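Local coordinates for protein aldehyde dehydrogenase (Trypanosoma brucei, PDB 5MYP) that probably oxidises aldehydes to carboxylic acids with NAD+ as the electron acceptor, as a glycosomal member of the aldehyde dehydrogenase family, at residues V120-G125 with D195-T200. Residues are numbered along the deposited sequence; the frame is centred on the assembly and turned at random.
Sequences VVLVIG and DHILYT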
loop_
_atom_site.group_PDB
_atom_site.type_symbol
_atom_site.label_atom_id
_atom_site.label_comp_id
_atom_site.label_asym_id
_atom_site.label_seq_id
_atom_site.Cartn_x
_atom_site.Cartn_y
_atom_site.Cartn_z
ATOM N N VAL A 120 1.839 5.858 15.166
ATOM C CA VAL A 120 3.128 6.541 15.050
ATOM C C VAL A 120 3.745 6.243 13.685
ATOM O O VAL A 120 3.861 5.075 13.287
ATOM C CB VAL A 120 4.118 6.142 16.172
ATOM C CG1 VAL A 120 5.317 7.083 16.188
ATOM C CG2 VAL A 120 3.424 6.162 17.528
ATOM N N VAL A 121 4.129 7.305 12.978
ATOM C CA VAL A 121 4.742 7.209 11.656
ATOM C C VAL A 121 6.234 7.516 11.765
ATOM O O VAL A 121 6.620 8.500 12.402
ATOM C CB VAL A 121 4.087 8.201 10.666
ATOM C CG1 VAL A 121 4.778 8.162 9.305
ATOM C CG2 VAL A 121 2.595 7.908 10.539
ATOM N N LEU A 122 7.065 6.676 11.154
ATOM C CA LEU A 122 8.500 6.953 11.036
ATOM C C LEU A 122 8.774 7.553 9.663
ATOM O O LEU A 122 8.350 6.997 8.652
ATOM C CB LEU A 122 9.331 5.681 11.218
ATOM C CG LEU A 122 10.847 5.784 10.984
ATOM C CD1 LEU A 122 11.498 6.749 11.962
ATOM C CD2 LEU A 122 11.503 4.420 11.085
ATOM N N VAL A 123 9.492 8.675 9.636
ATOM C CA VAL A 123 9.937 9.305 8.392
ATOM C C VAL A 123 11.461 9.312 8.363
ATOM O O VAL A 123 12.089 9.928 9.218
ATOM C CB VAL A 123 9.413 10.751 8.266
ATOM C CG1 VAL A 123 9.910 11.398 6.976
ATOM C CG2 VAL A 123 7.896 10.763 8.335
ATOM N N ILE A 124 12.045 8.616 7.388
ATOM C CA ILE A 124 13.494 8.596 7.201
ATOM C C ILE A 124 13.822 9.507 6.022
ATOM O O ILE A 124 13.419 9.243 4.892
ATOM C CB ILE A 124 14.025 7.171 6.952
ATOM C CG1 ILE A 124 13.701 6.267 8.154
ATOM C CG2 ILE A 124 15.533 7.192 6.685
ATOM C CD1 ILE A 124 13.884 4.786 7.883
ATOM N N GLY A 125 14.545 10.585 6.303
ATOM C CA GLY A 125 14.861 11.597 5.304
ATOM C C GLY A 125 16.063 11.236 4.461
ATOM O O GLY A 125 16.765 10.260 4.732
ATOM N N ASP A 195 3.453 2.306 12.916
ATOM C CA ASP A 195 2.245 1.947 12.174
ATOM C C ASP A 195 2.339 2.273 10.687
ATOM O O ASP A 195 1.512 1.820 9.902
ATOM C CB ASP A 195 1.037 2.605 12.825
ATOM C CG ASP A 195 0.894 2.187 14.271
ATOM O OD1 ASP A 195 0.397 1.066 14.511
ATOM O OD2 ASP A 195 1.332 2.957 15.160
ATOM N N HIS A 196 3.353 3.054 10.319
ATOM C CA HIS A 196 3.722 3.300 8.934
ATOM C C HIS A 196 5.162 3.818 8.900
ATOM O O HIS A 196 5.594 4.526 9.816
ATOM C CB HIS A 196 2.799 4.347 8.295
ATOM C CG HIS A 196 2.792 4.312 6.801
ATOM N ND1 HIS A 196 1.791 3.696 6.084
ATOM C CD2 HIS A 196 3.670 4.792 5.885
ATOM C CE1 HIS A 196 2.044 3.811 4.790
ATOM N NE2 HIS A 196 3.182 4.464 4.644
ATOM N N ILE A 197 5.896 3.471 7.845
ATOM C CA ILE A 197 7.240 3.998 7.616
ATOM C C ILE A 197 7.295 4.605 6.215
ATOM O O ILE A 197 6.943 3.940 5.236
ATOM C CB ILE A 197 8.325 2.904 7.750
ATOM C CG1 ILE A 197 8.323 2.304 9.163
ATOM C CG2 ILE A 197 9.708 3.466 7.412
ATOM C CD1 ILE A 197 9.026 0.969 9.284
ATOM N N LEU A 198 7.714 5.867 6.120
ATOM C CA LEU A 198 8.043 6.469 4.825
ATOM C C LEU A 198 9.557 6.617 4.724
ATOM O O LEU A 198 10.181 7.238 5.587
ATOM C CB LEU A 198 7.341 7.815 4.617
ATOM C CG LEU A 198 7.459 8.374 3.180
ATOM C CD1 LEU A 198 6.183 9.085 2.721
ATOM C CD2 LEU A 198 8.677 9.278 2.994
ATOM N N TYR A 199 10.132 6.049 3.665
ATOM C CA TYR A 199 11.568 6.113 3.404
ATOM C C TYR A 199 11.816 6.686 2.017
ATOM O O TYR A 199 11.228 6.229 1.040
ATOM C CB TYR A 199 12.217 4.723 3.509
ATOM C CG TYR A 199 13.644 4.705 3.007
ATOM C CD1 TYR A 199 14.690 5.136 3.817
ATOM C CD2 TYR A 199 13.942 4.305 1.706
ATOM C CE1 TYR A 199 16.002 5.144 3.361
ATOM C CE2 TYR A 199 15.248 4.320 1.230
ATOM C CZ TYR A 199 16.277 4.737 2.061
ATOM O OH TYR A 199 17.568 4.749 1.594
ATOM N N THR A 200 12.701 7.677 1.948
ATOM C CA THR A 200 13.188 8.231 0.694
ATOM C C THR A 200 14.686 7.954 0.622
ATOM O O THR A 200 15.416 8.192 1.587
ATOM C CB THR A 200 12.925 9.747 0.604
ATOM O OG1 THR A 200 11.541 10.009 0.865
ATOM C CG2 THR A 200 13.277 10.294 -0.780
HETATM O O HOH W 1 11.545 10.903 3.422
HETATM O O HOH W 2 17.710 8.049 3.025
#
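The Y199 ring meets I124 at its edge: the methyl CG2 of I124 lies near the ring plane, 3.6 Å from CD1 of Y199. A chi1 of 170° turns the Y199 ring away from its own backbone N, beside its carbonyl carbon, where its CD1 edge meets that methyl, while its hydroxyl is held by the backbone N of S202. Helix 203-214 packs on this tyrosine through V205 and V209. The other ring, H196, projects from the opposite side of the sheet, makes an edge-to-face pair with F453 and hydrogen-bonds T221 through NE2. The third flat group, the D195 carboxylate, takes the backbone N-H of V120 on the anti lone pair of OD2 (2.9 Å); the same oxygen forms a salt bridge with R25. D195 gives its own N-H back to V120 O (2.8 Å). V120 and D195 are thus joined by two bonds, one through the backbone and one through the carboxylate, just ahead of the regular strand pairing.

From there the strands run parallel, and the even-numbered residues of 120-124 do the bonding: L122 N to H196 O, L198 N to L122 O (2.8 Å), and I124 N to L198 O, almost straight at 173°. The last bond, T200 N to I124 O, is weak at 3.4 Å; water bridges I124 O to T200 OG1, and a second water joins the carbonyls of G125 and T200. H196 N is buried without a partner. L122 and I197 run alongside each other off the same face, CB of L122 4.1 Å from CG1 of I197.

This is a parallel pair within a Rossmann-like sheet, ending at T200 beside the predicted active-site residues E223 and C259. Strand 147-151 bonds the other edge of 120-125; helix 203-214 covers I197 and Y199, and helix 132-143 packs on V121, V123 and L198 from the opposite face.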